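Local coordinates for extracellular solute-binding protein family 1 (Kribbella flavida, PDB 5IXP) that probably binds a solute outside the cell and hands it to an ABC transporter for import, as solute-binding proteins of family 1 do, at residues A[90-95]-A[312-317]; A[116-121]-A[260-265]; A[361-366]-A[383-388]. All coordinates share one frame; numbering follows the deposited sequence.

Interaction 1 of 3, residues A[90-95]-A[312-317]; sequences RWLDWK and STVDAY. With FMT (formic acid), chain B.
Ser-312 meets the 90-95 segment with both its carbonyl and its hydroxyl. Its O accepts a nearly straight hydrogen bond from Leu-92 N (3.2 Å, 167° at the hydrogen), while OG lies in the plane of the Trp-91 indole, 3.2 Å from CD1 at the ring edge. That OG is hydrogen-bonded to Thr-111 O, and the indole NE1 to Gly-110 O, both in strand 108-121. Thr-313 CG2 sits over one face of the Trp-91 five-membered ring, 4.2 Å from its centroid, a CH-pi contact; the same methyl runs alongside Arg-90, 3.5 Å from CG. The Arg-90 guanidinium meets formic acid, probably from the crystallisation liquor, at its edge: NE donates to O2 (2.9 Å) and NH1 to O1, while NH2 is bonded to Ala-292 O. A single beta bridge, Trp-91 with Thr-313, joins the lead-in to helix 93-98 to the loop after strand 310-311 in this periplasmic-binding-protein fold. Val-314 N closes the bridge on Arg-90 O (3.0 Å), and CG1, anti to the carbonyl carbon (chi1 -65°), reaches Leu-92 CD2 at 3.8 Å. A water links Asp-315 N to Arg-90 O. Tyr-317 OH, bonded to Pro-311 O, lies 3.4 Å from Leu-92 CD1.

Interaction 2 of 3, residues A[116-121]-A[260-265]; sequences EAICYR and ADVFPG
This is a short antiparallel strand pairing that gives way to apolar packing, where the end of strand 257-260 peels off strand 108-121 in the mixed sheet. Ile-118 and Ala-260 form the hydrogen-bonded pair: Ala-260 N donates to Ile-118 O at 2.9 Å, almost straight at 176°. Beyond it the chain swings away through an inverse gamma turn centred on Asp-261, and Val-262 O comes 3.4 Å from Ala-117 CA in a CA-H...O contact. Phe-263 has CG anti to its backbone N (chi1 -163°), which carries the ring across the strand to Glu-116: CE1 lies 3.5 Å from Glu-116 CB, and the carboxylate plane is turned 33° from the ring. Ala-117 O approaches the ring edge near its plane, 3.7 Å from Phe-263 CD1. Ile-118 CD1 comes obliquely to the same ring, 4.1 Å from Phe-263 CD1, and ends against Pro-264 CD at 3.7 Å. An alanine in place of Phe-263 is likely to leave Glu-116 CB and Ile-118 CD1 without their aromatic neighbour and open a gap beside the strand. Tyr-120 turns its ring edge to Ala-260 N, 3.8 Å from CE1. Around the contact, helix 134-138 packs on Tyr-120, Ala-260 and Val-262, while strand 232-238 runs along 108-121, where Cys-119 forms the disulfide with Cys-237.

Interaction 3 of 3, residues A[361-366]-A[383-388]; sequences QVFTEA and QALREA
Val-362, Phe-363 and Ala-366 of helix 356-371 pack against Ala-384, Leu-385 and Ala-388 of helix 377-392, the two short segments running nearly antiparallel (160°) with their axes 8.6 Å apart. Ala-384 CB lies over one face of the Phe-363 ring, 4.2 Å from the centroid, a CH-pi approach. The ring also meets Ala-388 CB through CE2 at 3.6 Å, and Leu-385 CD2 through CZ. The Tyr-182 ring meets Phe-363 with its plane turned only slightly. Among the aliphatic contacts, Ala-366 CB and Ala-384 CB stand 3.8 Å apart. With Val-362 CG1 anti to the carbonyl carbon (chi1 -38°), CG2 falls between the backbone N and that carbon and points into the other helix, 3.4 Å from Ala-384 O and 3.7 Å from Ala-388 CB. Polar atoms gather on one margin. There Val-362 and Glu-387 slide past each other in opposite directions, and Gln-383 NE2 donates to Glu-387 OE2 from above the carboxylate plane (2.8 Å, 171°). Two waters lie by Glu-387 OE1, one also near Val-362 O, the other near Glu-365 OE1. With no direct hydrogen bond between the segments, the join rests on apolar packing, alanines on helix 377-392 accommodating Phe-363 and Val-362. Glu-365 OE1 and Glu-387 OE1, 4.6 Å apart, probably repel mildly, with a water lying close to both.

Interactions 1 and 2 both lean on strand 108-121: interaction 2 takes in its end, and side chains of interaction 1 pack on it nearer its start. Their centres are 21 Å apart, with nearest atoms about 7 Å apart. In chain order, 116-121 and 260-265 both fall between 90-95 and 312-317, so the first contact closes a long excursion that contains the second. Interaction 3 comes afterwards, pairing helices 356-371 and 377-392 close to the C-terminus; its centre is 34 Å from that of interaction 1, on the opposite side of the chain's centre, and 28 Å from that of interaction 2. Backbone pairing beside strand 108-121 and a C-terminal helix pair thus lie in separate regions of one chain.

Interaction 1 of 3, residues A[90-95]-A[312-317]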
ATOM      1  N   ARG A  90     -16.047   3.656  11.822  1.00 19.09           N
ATOM      2  CA  ARG A  90     -15.088   2.707  12.380  1.00 16.41           C
ATOM      3  C   ARG A  90     -13.721   2.849  11.727  1.00 17.63           C
ATOM      4  O   ARG A  90     -12.689   2.692  12.392  1.00 15.48           O
ATOM      5  CB  ARG A  90     -15.638   1.281  12.196  1.00 17.52           C
ATOM      6  CG  ARG A  90     -14.618   0.177  12.238  1.00 18.05           C
ATOM      7  CD  ARG A  90     -15.147  -1.109  11.591  1.00 18.97           C
ATOM      8  NE  ARG A  90     -16.178  -1.763  12.396  1.00 18.88           N
ATOM      9  CZ  ARG A  90     -16.709  -2.947  12.107  1.00 15.19           C
ATOM     10  NH1 ARG A  90     -17.629  -3.472  12.904  1.00 16.26           N
ATOM     11  NH2 ARG A  90     -16.309  -3.612  11.023  1.00 13.90           N
ATOM     12  N   TRP A  91     -13.691   3.153  10.432  1.00 16.49           N
ATOM     13  CA  TRP A  91     -12.470   3.168   9.639  1.00 16.85           C
ATOM     14  C   TRP A  91     -11.953   4.588   9.428  1.00 17.95           C
ATOM     15  O   TRP A  91     -12.705   5.564   9.484  1.00 18.14           O
ATOM     16  CB  TRP A  91     -12.711   2.537   8.268  1.00 15.62           C
ATOM     17  CG  TRP A  91     -12.883   1.040   8.241  1.00 15.07           C
ATOM     18  CD1 TRP A  91     -11.890   0.100   8.201  1.00 14.44           C
ATOM     19  CD2 TRP A  91     -14.118   0.319   8.207  1.00 13.07           C
ATOM     20  NE1 TRP A  91     -12.432  -1.166   8.164  1.00 12.46           N
ATOM     21  CE2 TRP A  91     -13.799  -1.058   8.158  1.00 12.44           C
ATOM     22  CE3 TRP A  91     -15.461   0.703   8.207  1.00 12.80           C
ATOM     23  CZ2 TRP A  91     -14.777  -2.053   8.130  1.00 11.81           C
ATOM     24  CZ3 TRP A  91     -16.440  -0.293   8.172  1.00 14.57           C
ATOM     25  CH2 TRP A  91     -16.087  -1.655   8.137  1.00 13.83           C
ATOM     26  N   LEU A  92     -10.646   4.682   9.165  1.00 14.54           N
ATOM     27  CA  LEU A  92     -10.084   5.879   8.555  1.00 17.86           C
ATOM     28  C   LEU A  92     -10.886   6.241   7.313  1.00 18.65           C
ATOM     29  O   LEU A  92     -11.232   5.369   6.509  1.00 17.55           O
ATOM     30  CB  LEU A  92      -8.618   5.641   8.182  1.00 17.00           C
ATOM     31  CG  LEU A  92      -7.673   5.435   9.363  1.00 14.33           C
ATOM     32  CD1 LEU A  92      -6.414   4.733   8.919  1.00 16.78           C
ATOM     33  CD2 LEU A  92      -7.350   6.795  10.023  1.00 18.16           C
ATOM     34  N   ASP A  93     -11.191   7.531   7.158  1.00 19.22           N
ATOM     35  CA  ASP A  93     -12.062   7.939   6.058  1.00 19.93           C
ATOM     36  C   ASP A  93     -11.472   7.561   4.698  1.00 20.13           C
ATOM     37  O   ASP A  93     -12.204   7.131   3.796  1.00 21.16           O
ATOM     38  CB  ASP A  93     -12.365   9.440   6.136  1.00 26.17           C
ATOM     39  CG  ASP A  93     -11.108  10.316   6.243  1.00 33.95           C
ATOM     40  OD1 ASP A  93     -11.279  11.559   6.312  1.00 38.69           O
ATOM     41  OD2 ASP A  93      -9.964   9.796   6.268  1.00 30.75           O
ATOM     42  N   TRP A  94     -10.150   7.675   4.539  1.00 18.66           N
ATOM     43  CA  TRP A  94      -9.552   7.321   3.253  1.00 18.95           C
ATOM     44  C   TRP A  94      -9.625   5.820   2.974  1.00 17.34           C
ATOM     45  O   TRP A  94      -9.678   5.412   1.806  1.00 17.80           O
ATOM     46  CB  TRP A  94      -8.104   7.813   3.176  1.00 18.51           C
ATOM     47  CG  TRP A  94      -7.162   7.351   4.265  1.00 17.78           C
ATOM     48  CD1 TRP A  94      -6.852   8.019   5.422  1.00 19.16           C
ATOM     49  CD2 TRP A  94      -6.359   6.164   4.263  1.00 14.81           C
ATOM     50  NE1 TRP A  94      -5.931   7.306   6.151  1.00 17.84           N
ATOM     51  CE2 TRP A  94      -5.605   6.167   5.460  1.00 16.75           C
ATOM     52  CE3 TRP A  94      -6.207   5.098   3.371  1.00 12.70           C
ATOM     53  CZ2 TRP A  94      -4.715   5.153   5.785  1.00 15.94           C
ATOM     54  CZ3 TRP A  94      -5.313   4.088   3.691  1.00 14.88           C
ATOM     55  CH2 TRP A  94      -4.579   4.122   4.892  1.00 16.94           C
ATOM     56  N   LYS A  95      -9.627   4.984   4.015  1.00 15.49           N
ATOM     57  CA  LYS A  95      -9.797   3.553   3.791  1.00 16.15           C
ATOM     58  C   LYS A  95     -11.183   3.254   3.235  1.00 13.57           C
ATOM     59  O   LYS A  95     -11.323   2.471   2.289  1.00 16.25           O
ATOM     60  CB  LYS A  95      -9.550   2.776   5.091  1.00 14.28           C
ATOM     61  CG  LYS A  95      -9.652   1.239   4.941  1.00 12.13           C
ATOM     62  CD  LYS A  95      -8.435   0.668   4.220  1.00 11.56           C
ATOM     63  CE  LYS A  95      -8.489  -0.864   4.144  1.00 10.76           C
ATOM     64  NZ  LYS A  95      -7.285  -1.467   3.468  1.00 11.54           N
ATOM     65  N   SER A 312      -6.787  -0.776  10.237  1.00 11.69           N
ATOM     66  CA  SER A 312      -7.345   0.413   9.607  1.00 12.71           C
ATOM     67  C   SER A 312      -8.503   1.000  10.402  1.00 13.87           C
ATOM     68  O   SER A 312      -9.125   1.964   9.948  1.00 14.34           O
ATOM     69  CB  SER A 312      -7.791   0.103   8.173  1.00 12.50           C
ATOM     70  OG  SER A 312      -8.863  -0.834   8.127  1.00 12.41           O
ATOM     71  N   THR A 313      -8.799   0.446  11.576  1.00 13.82           N
ATOM     72  CA  THR A 313      -9.920   0.880  12.400  1.00 14.17           C
ATOM     73  C   THR A 313      -9.406   1.794  13.506  1.00 15.64           C
ATOM     74  O   THR A 313      -8.519   1.404  14.279  1.00 17.84           O
ATOM     75  CB  THR A 313     -10.637  -0.331  13.004  1.00 16.63           C
ATOM     76  OG1 THR A 313      -9.669  -1.195  13.622  1.00 18.41           O
ATOM     77  CG2 THR A 313     -11.393  -1.116  11.923  1.00 18.65           C
ATOM     78  N   VAL A 314      -9.970   3.001  13.596  1.00 14.52           N
ATOM     79  CA  VAL A 314      -9.349   4.017  14.452  1.00 17.32           C
ATOM     80  C   VAL A 314      -9.401   3.632  15.927  1.00 17.80           C
ATOM     81  O   VAL A 314      -8.524   4.034  16.707  1.00 19.19           O
ATOM     82  CB  VAL A 314      -9.987   5.397  14.215  1.00 17.72           C
ATOM     83  CG1 VAL A 314      -9.715   5.874  12.791  1.00 19.40           C
ATOM     84  CG2 VAL A 314     -11.487   5.360  14.506  1.00 19.10           C
ATOM     85  N   ASP A 315     -10.415   2.868  16.348  1.00 16.45           N
ATOM     86  CA  ASP A 315     -10.488   2.486  17.756  1.00 21.45           C
ATOM     87  C   ASP A 315      -9.301   1.629  18.169  1.00 22.40           C
ATOM     88  O   ASP A 315      -8.902   1.656  19.337  1.00 23.05           O
ATOM     89  CB  ASP A 315     -11.781   1.725  18.055  1.00 19.66           C
ATOM     90  CG  ASP A 315     -13.001   2.618  18.073  1.00 24.12           C
ATOM     91  OD1 ASP A 315     -12.841   3.844  17.973  1.00 27.14           O
ATOM     92  OD2 ASP A 315     -14.131   2.080  18.183  1.00 28.58           O
ATOM     93  N   ALA A 316      -8.748   0.837  17.246  1.00 20.74           N
ATOM     94  CA  ALA A 316      -7.605   0.004  17.586  1.00 18.57           C
ATOM     95  C   ALA A 316      -6.401   0.842  17.992  1.00 21.15           C
ATOM     96  O   ALA A 316      -5.530   0.349  18.721  1.00 21.73           O
ATOM     97  CB  ALA A 316      -7.239  -0.915  16.410  1.00 15.85           C
ATOM     98  N   TYR A 317      -6.336   2.099  17.549  1.00 20.48           N
ATOM     99  CA  TYR A 317      -5.202   2.953  17.889  1.00 22.53           C
ATOM    100  C   TYR A 317      -5.255   3.431  19.330  1.00 25.74           C
ATOM    101  O   TYR A 317      -4.281   4.021  19.803  1.00 29.58           O
ATOM    102  CB  TYR A 317      -5.135   4.166  16.955  1.00 20.70           C
ATOM    103  CG  TYR A 317      -5.102   3.828  15.475  1.00 18.68           C
ATOM    104  CD1 TYR A 317      -4.719   2.564  15.028  1.00 16.29           C
ATOM    105  CD2 TYR A 317      -5.454   4.781  14.526  1.00 19.87           C
ATOM    106  CE1 TYR A 317      -4.692   2.262  13.675  1.00 17.21           C
ATOM    107  CE2 TYR A 317      -5.430   4.491  13.179  1.00 21.29           C
ATOM    108  CZ  TYR A 317      -5.051   3.228  12.754  1.00 20.13           C
ATOM    109  OH  TYR A 317      -5.027   2.943  11.403  1.00 19.28           O
TER
HETATM  110  C   FMT B 501     -17.725  -1.191  15.420  1.00 33.96           C
HETATM  111  O1  FMT B 501     -17.847  -2.387  15.671  1.00 35.54           O
HETATM  112  O2  FMT B 501     -16.668  -0.672  15.065  1.00 33.34           O
HETATM  113  O   HOH W   1     -12.645   1.827  14.929  1.00 17.69           O

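Interaction 2 of 3, residues A[116-121]-A[260-265]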
ATOM      1  N   GLU A 116       2.831   4.715   5.668  1.00 14.47           N
ATOM      2  CA  GLU A 116       4.233   4.798   5.294  1.00 13.93           C
ATOM      3  C   GLU A 116       5.003   5.814   6.121  1.00 15.53           C
ATOM      4  O   GLU A 116       4.518   6.920   6.384  1.00 16.59           O
ATOM      5  CB  GLU A 116       4.376   5.152   3.821  1.00 14.84           C
ATOM      6  CG  GLU A 116       3.863   4.042   2.904  1.00 16.36           C
ATOM      7  CD  GLU A 116       3.988   4.415   1.463  1.00 17.87           C
ATOM      8  OE1 GLU A 116       3.176   5.231   0.986  1.00 21.16           O
ATOM      9  OE2 GLU A 116       4.908   3.897   0.811  1.00 18.40           O
ATOM     10  N   ALA A 117       6.220   5.438   6.486  1.00 13.13           N
ATOM     11  CA  ALA A 117       7.193   6.335   7.092  1.00 15.47           C
ATOM     12  C   ALA A 117       8.414   6.388   6.176  1.00 15.43           C
ATOM     13  O   ALA A 117       8.397   5.858   5.065  1.00 18.27           O
ATOM     14  CB  ALA A 117       7.544   5.867   8.504  1.00 15.03           C
ATOM     15  N   ILE A 118       9.481   7.036   6.638  1.00 13.79           N
ATOM     16  CA  ILE A 118      10.778   6.939   5.977  1.00 12.02           C
ATOM     17  C   ILE A 118      11.700   6.132   6.874  1.00 14.90           C
ATOM     18  O   ILE A 118      12.003   6.549   7.999  1.00 17.18           O
ATOM     19  CB  ILE A 118      11.394   8.315   5.666  1.00 13.80           C
ATOM     20  CG1 ILE A 118      10.503   9.137   4.715  1.00 14.78           C
ATOM     21  CG2 ILE A 118      12.772   8.127   5.051  1.00 15.53           C
ATOM     22  CD1 ILE A 118      10.273   8.496   3.330  1.00 16.35           C
ATOM     23  N   CYS A 119      12.114   4.962   6.411  0.54 12.97           N
ATOM     24  CA  CYS A 119      13.187   4.283   7.114  0.54 12.33           C
ATOM     25  C   CYS A 119      14.518   4.738   6.535  0.54 13.77           C
ATOM     26  O   CYS A 119      14.603   5.235   5.407  0.54 11.22           O
ATOM     27  CB  CYS A 119      13.046   2.759   7.033  0.54 16.18           C
ATOM     28  SG  CYS A 119      13.000   2.060   5.373  0.54 16.53           S
ATOM     29  N   TYR A 120      15.563   4.600   7.335  1.00 12.96           N
ATOM     30  CA  TYR A 120      16.859   5.137   6.923  1.00 14.82           C
ATOM     31  C   TYR A 120      18.014   4.417   7.605  1.00 16.47           C
ATOM     32  O   TYR A 120      17.878   3.845   8.691  1.00 17.83           O
ATOM     33  CB  TYR A 120      16.962   6.650   7.191  1.00 15.08           C
ATOM     34  CG  TYR A 120      16.876   7.031   8.657  1.00 17.30           C
ATOM     35  CD1 TYR A 120      15.643   7.146   9.296  1.00 17.69           C
ATOM     36  CD2 TYR A 120      18.029   7.288   9.398  1.00 16.69           C
ATOM     37  CE1 TYR A 120      15.560   7.494  10.637  1.00 20.86           C
ATOM     38  CE2 TYR A 120      17.959   7.640  10.743  1.00 16.72           C
ATOM     39  CZ  TYR A 120      16.717   7.739  11.357  1.00 18.75           C
ATOM     40  OH  TYR A 120      16.627   8.082  12.688  1.00 17.53           O
ATOM     41  N   ARG A 121      19.167   4.482   6.943  1.00 15.68           N
ATOM     42  CA  ARG A 121      20.402   3.870   7.423  1.00 15.28           C
ATOM     43  C   ARG A 121      21.112   4.868   8.331  1.00 17.76           C
ATOM     44  O   ARG A 121      21.770   5.800   7.855  1.00 18.00           O
ATOM     45  CB  ARG A 121      21.271   3.455   6.243  1.00 16.33           C
ATOM     46  CG  ARG A 121      20.769   2.196   5.519  1.00 17.58           C
ATOM     47  CD  ARG A 121      21.222   0.926   6.258  1.00 18.22           C
ATOM     48  NE  ARG A 121      22.680   0.860   6.337  1.00 20.78           N
ATOM     49  CZ  ARG A 121      23.461   0.308   5.408  1.00 23.90           C
ATOM     50  NH1 ARG A 121      22.930  -0.248   4.320  1.00 22.40           N
ATOM     51  NH2 ARG A 121      24.775   0.304   5.573  1.00 24.68           N
ATOM     52  N   ALA A 260      11.816   7.094  10.815  1.00 15.80           N
ATOM     53  CA  ALA A 260      11.460   8.459  11.164  1.00 15.32           C
ATOM     54  C   ALA A 260       9.957   8.664  11.001  1.00 16.83           C
ATOM     55  O   ALA A 260       9.361   8.202  10.025  1.00 17.42           O
ATOM     56  CB  ALA A 260      12.227   9.460  10.295  1.00 18.46           C
ATOM     57  N   ASP A 261       9.352   9.367  11.961  1.00 16.22           N
ATOM     58  CA  ASP A 261       7.908   9.591  11.986  1.00 13.59           C
ATOM     59  C   ASP A 261       7.568  10.762  11.067  1.00 16.54           C
ATOM     60  O   ASP A 261       7.264  11.876  11.502  1.00 16.25           O
ATOM     61  CB  ASP A 261       7.453   9.853  13.417  1.00 14.03           C
ATOM     62  CG  ASP A 261       5.936   9.953  13.555  1.00 18.86           C
ATOM     63  OD1 ASP A 261       5.204   9.835  12.548  1.00 19.73           O
ATOM     64  OD2 ASP A 261       5.474  10.164  14.690  1.00 23.46           O
ATOM     65  N   VAL A 262       7.624  10.489   9.762  1.00 14.65           N
ATOM     66  CA  VAL A 262       7.474  11.529   8.749  1.00 14.98           C
ATOM     67  C   VAL A 262       7.168  10.839   7.435  1.00 16.18           C
ATOM     68  O   VAL A 262       7.534   9.677   7.230  1.00 16.64           O
ATOM     69  CB  VAL A 262       8.752  12.405   8.638  1.00 17.95           C
ATOM     70  CG1 VAL A 262       9.898  11.594   8.035  1.00 17.45           C
ATOM     71  CG2 VAL A 262       8.503  13.654   7.792  1.00 17.44           C
ATOM     72  N   PHE A 263       6.484  11.556   6.542  1.00 14.37           N
ATOM     73  CA  PHE A 263       6.404  11.100   5.172  1.00 14.65           C
ATOM     74  C   PHE A 263       6.361  12.361   4.317  1.00 14.74           C
ATOM     75  O   PHE A 263       5.533  13.247   4.585  1.00 19.14           O
ATOM     76  CB  PHE A 263       5.192  10.210   4.874  1.00 12.97           C
ATOM     77  CG  PHE A 263       5.332   9.439   3.598  1.00 14.91           C
ATOM     78  CD1 PHE A 263       6.222   8.370   3.521  1.00 15.75           C
ATOM     79  CD2 PHE A 263       4.604   9.783   2.473  1.00 13.40           C
ATOM     80  CE1 PHE A 263       6.375   7.652   2.349  1.00 16.39           C
ATOM     81  CE2 PHE A 263       4.753   9.064   1.285  1.00 14.76           C
ATOM     82  CZ  PHE A 263       5.640   7.999   1.229  1.00 15.76           C
ATOM     83  N   PRO A 264       7.231  12.485   3.320  1.00 12.98           N
ATOM     84  CA  PRO A 264       7.241  13.704   2.505  1.00 16.17           C
ATOM     85  C   PRO A 264       5.878  13.930   1.870  1.00 20.03           C
ATOM     86  O   PRO A 264       5.277  13.010   1.309  1.00 22.92           O
ATOM     87  CB  PRO A 264       8.325  13.423   1.455  1.00 15.05           C
ATOM     88  CG  PRO A 264       9.186  12.351   2.063  1.00 16.12           C
ATOM     89  CD  PRO A 264       8.220  11.499   2.857  1.00 12.80           C
ATOM     90  N   GLY A 265       5.381  15.165   1.982  1.00 20.00           N
ATOM     91  CA  GLY A 265       4.071  15.507   1.476  1.00 18.77           C
ATOM     92  C   GLY A 265       2.942  15.292   2.455  1.00 23.62           C
ATOM     93  O   GLY A 265       1.801  15.641   2.142  1.00 28.38           O
TER

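Interaction 3 of 3, residues A[361-366]-A[383-388]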
ATOM      1  N   GLN A 361       1.322   1.033 -15.179  0.52 19.04           N
ATOM      2  CA  GLN A 361       2.378   0.111 -15.584  0.52 19.15           C
ATOM      3  C   GLN A 361       3.216   0.685 -16.722  0.52 19.89           C
ATOM      4  O   GLN A 361       4.440   0.510 -16.750  0.52 19.23           O
ATOM      5  CB  GLN A 361       1.763  -1.232 -15.984  0.52 21.82           C
ATOM      6  CG  GLN A 361       2.775  -2.326 -16.262  0.52 25.48           C
ATOM      7  CD  GLN A 361       2.132  -3.669 -16.574  0.52 30.04           C
ATOM      8  OE1 GLN A 361       1.198  -4.105 -15.894  0.52 31.44           O
ATOM      9  NE2 GLN A 361       2.630  -4.331 -17.610  0.52 33.79           N
ATOM     10  N   VAL A 362       2.584   1.374 -17.675  1.00 21.02           N
ATOM     11  CA  VAL A 362       3.361   1.927 -18.782  1.00 21.00           C
ATOM     12  C   VAL A 362       4.235   3.076 -18.288  1.00 17.92           C
ATOM     13  O   VAL A 362       5.374   3.238 -18.742  1.00 19.23           O
ATOM     14  CB  VAL A 362       2.471   2.334 -19.977  1.00 23.49           C
ATOM     15  CG1 VAL A 362       1.335   1.342 -20.189  1.00 27.79           C
ATOM     16  CG2 VAL A 362       1.963   3.757 -19.870  1.00 25.10           C
ATOM     17  N   PHE A 363       3.745   3.863 -17.318  1.00 16.81           N
ATOM     18  CA  PHE A 363       4.567   4.945 -16.782  1.00 15.10           C
ATOM     19  C   PHE A 363       5.740   4.404 -15.976  1.00 15.11           C
ATOM     20  O   PHE A 363       6.860   4.921 -16.079  1.00 15.27           O
ATOM     21  CB  PHE A 363       3.727   5.899 -15.929  1.00 15.29           C
ATOM     22  CG  PHE A 363       2.946   6.898 -16.733  1.00 19.68           C
ATOM     23  CD1 PHE A 363       3.543   8.075 -17.169  1.00 18.45           C
ATOM     24  CD2 PHE A 363       1.619   6.658 -17.066  1.00 20.31           C
ATOM     25  CE1 PHE A 363       2.835   8.999 -17.913  1.00 22.46           C
ATOM     26  CE2 PHE A 363       0.900   7.579 -17.810  1.00 20.36           C
ATOM     27  CZ  PHE A 363       1.511   8.755 -18.235  1.00 21.39           C
ATOM     28  N   THR A 364       5.515   3.363 -15.170  1.00 15.49           N
ATOM     29  CA  THR A 364       6.617   2.858 -14.360  1.00 16.43           C
ATOM     30  C   THR A 364       7.629   2.103 -15.211  1.00 17.83           C
ATOM     31  O   THR A 364       8.833   2.158 -14.928  1.00 17.82           O
ATOM     32  CB  THR A 364       6.108   1.971 -13.215  1.00 16.55           C
ATOM     33  OG1 THR A 364       5.355   0.866 -13.731  1.00 17.63           O
ATOM     34  CG2 THR A 364       5.238   2.781 -12.255  1.00 16.02           C
ATOM     35  N   GLU A 365       7.172   1.406 -16.259  1.00 17.41           N
ATOM     36  CA  GLU A 365       8.120   0.789 -17.183  1.00 20.23           C
ATOM     37  C   GLU A 365       8.991   1.853 -17.830  1.00 18.51           C
ATOM     38  O   GLU A 365      10.215   1.690 -17.930  1.00 17.97           O
ATOM     39  CB  GLU A 365       7.385  -0.030 -18.255  1.00 19.16           C
ATOM     40  CG  GLU A 365       6.794  -1.338 -17.720  1.00 23.37           C
ATOM     41  CD  GLU A 365       5.944  -2.084 -18.734  1.00 29.99           C
ATOM     42  OE1 GLU A 365       5.774  -1.588 -19.868  1.00 32.31           O
ATOM     43  OE2 GLU A 365       5.437  -3.175 -18.391  1.00 31.46           O
ATOM     44  N   ALA A 366       8.379   2.965 -18.246  1.00 17.99           N
ATOM     45  CA  ALA A 366       9.145   4.041 -18.860  1.00 17.15           C
ATOM     46  C   ALA A 366      10.133   4.643 -17.870  1.00 17.77           C
ATOM     47  O   ALA A 366      11.296   4.893 -18.212  1.00 17.50           O
ATOM     48  CB  ALA A 366       8.198   5.112 -19.405  1.00 16.52           C
ATOM     49  N   GLN A 383       6.921   7.935 -24.988  1.00 17.86           N
ATOM     50  CA  GLN A 383       6.470   6.555 -25.146  1.00 18.64           C
ATOM     51  C   GLN A 383       5.415   6.202 -24.109  1.00 20.20           C
ATOM     52  O   GLN A 383       4.419   5.543 -24.434  1.00 21.27           O
ATOM     53  CB  GLN A 383       7.645   5.577 -25.060  1.00 17.39           C
ATOM     54  CG  GLN A 383       7.203   4.119 -25.135  1.00 18.87           C
ATOM     55  CD  GLN A 383       8.363   3.154 -25.270  1.00 21.02           C
ATOM     56  OE1 GLN A 383       9.512   3.568 -25.408  1.00 20.63           O
ATOM     57  NE2 GLN A 383       8.064   1.853 -25.239  1.00 20.75           N
ATOM     58  N   ALA A 384       5.606   6.635 -22.857  1.00 18.69           N
ATOM     59  CA  ALA A 384       4.596   6.374 -21.834  1.00 20.27           C
ATOM     60  C   ALA A 384       3.256   6.992 -22.222  1.00 22.02           C
ATOM     61  O   ALA A 384       2.208   6.349 -22.088  1.00 20.80           O
ATOM     62  CB  ALA A 384       5.062   6.896 -20.472  1.00 20.38           C
ATOM     63  N   LEU A 385       3.268   8.229 -22.733  1.00 20.49           N
ATOM     64  CA  LEU A 385       2.009   8.863 -23.120  1.00 24.28           C
ATOM     65  C   LEU A 385       1.321   8.084 -24.232  1.00 25.85           C
ATOM     66  O   LEU A 385       0.105   7.856 -24.170  1.00 25.09           O
ATOM     67  CB  LEU A 385       2.232  10.316 -23.546  1.00 23.09           C
ATOM     68  CG  LEU A 385       2.598  11.314 -22.442  1.00 23.91           C
ATOM     69  CD1 LEU A 385       2.590  12.739 -22.961  1.00 27.11           C
ATOM     70  CD2 LEU A 385       1.676  11.195 -21.242  1.00 26.15           C
ATOM     71  N   ARG A 386       2.079   7.664 -25.256  1.00 23.40           N
ATOM     72  CA  ARG A 386       1.499   6.853 -26.327  1.00 25.09           C
ATOM     73  C   ARG A 386       0.880   5.578 -25.779  1.00 25.26           C
ATOM     74  O   ARG A 386      -0.256   5.226 -26.121  1.00 26.37           O
ATOM     75  CB  ARG A 386       2.557   6.492 -27.372  1.00 27.52           C
ATOM     76  CG  ARG A 386       2.936   7.593 -28.327  1.00 32.98           C
ATOM     77  CD  ARG A 386       3.695   7.030 -29.545  1.00 35.80           C
ATOM     78  NE  ARG A 386       4.830   6.185 -29.168  1.00 35.07           N
ATOM     79  CZ  ARG A 386       6.039   6.653 -28.867  1.00 37.17           C
ATOM     80  NH1 ARG A 386       6.264   7.962 -28.882  1.00 37.86           N
ATOM     81  NH2 ARG A 386       7.021   5.820 -28.541  1.00 33.36           N
ATOM     82  N   GLU A 387       1.627   4.857 -24.942  1.00 21.20           N
ATOM     83  CA  GLU A 387       1.148   3.576 -24.443  1.00 20.81           C
ATOM     84  C   GLU A 387       0.006   3.747 -23.455  1.00 23.83           C
ATOM     85  O   GLU A 387      -0.903   2.909 -23.417  1.00 25.91           O
ATOM     86  CB  GLU A 387       2.310   2.809 -23.824  1.00 20.41           C
ATOM     87  CG  GLU A 387       3.401   2.533 -24.848  1.00 25.17           C
ATOM     88  CD  GLU A 387       4.542   1.708 -24.306  1.00 28.58           C
ATOM     89  OE1 GLU A 387       4.643   1.545 -23.074  1.00 33.01           O
ATOM     90  OE2 GLU A 387       5.343   1.219 -25.124  1.00 29.04           O
ATOM     91  N   ALA A 388       0.025   4.822 -22.662  1.00 22.16           N
ATOM     92  CA  ALA A 388      -1.055   5.062 -21.711  1.00 22.80           C
ATOM     93  C   ALA A 388      -2.366   5.351 -22.427  1.00 25.24           C
ATOM     94  O   ALA A 388      -3.436   4.936 -21.969  1.00 26.01           O
ATOM     95  CB  ALA A 388      -0.690   6.216 -20.774  1.00 20.82           C
TER
HETATM   96  O   HOH W   2       6.263   2.962 -21.466  1.00 25.02           O
HETATM   97  O   HOH W   3       6.691  -0.056 -22.000  1.00 32.55           O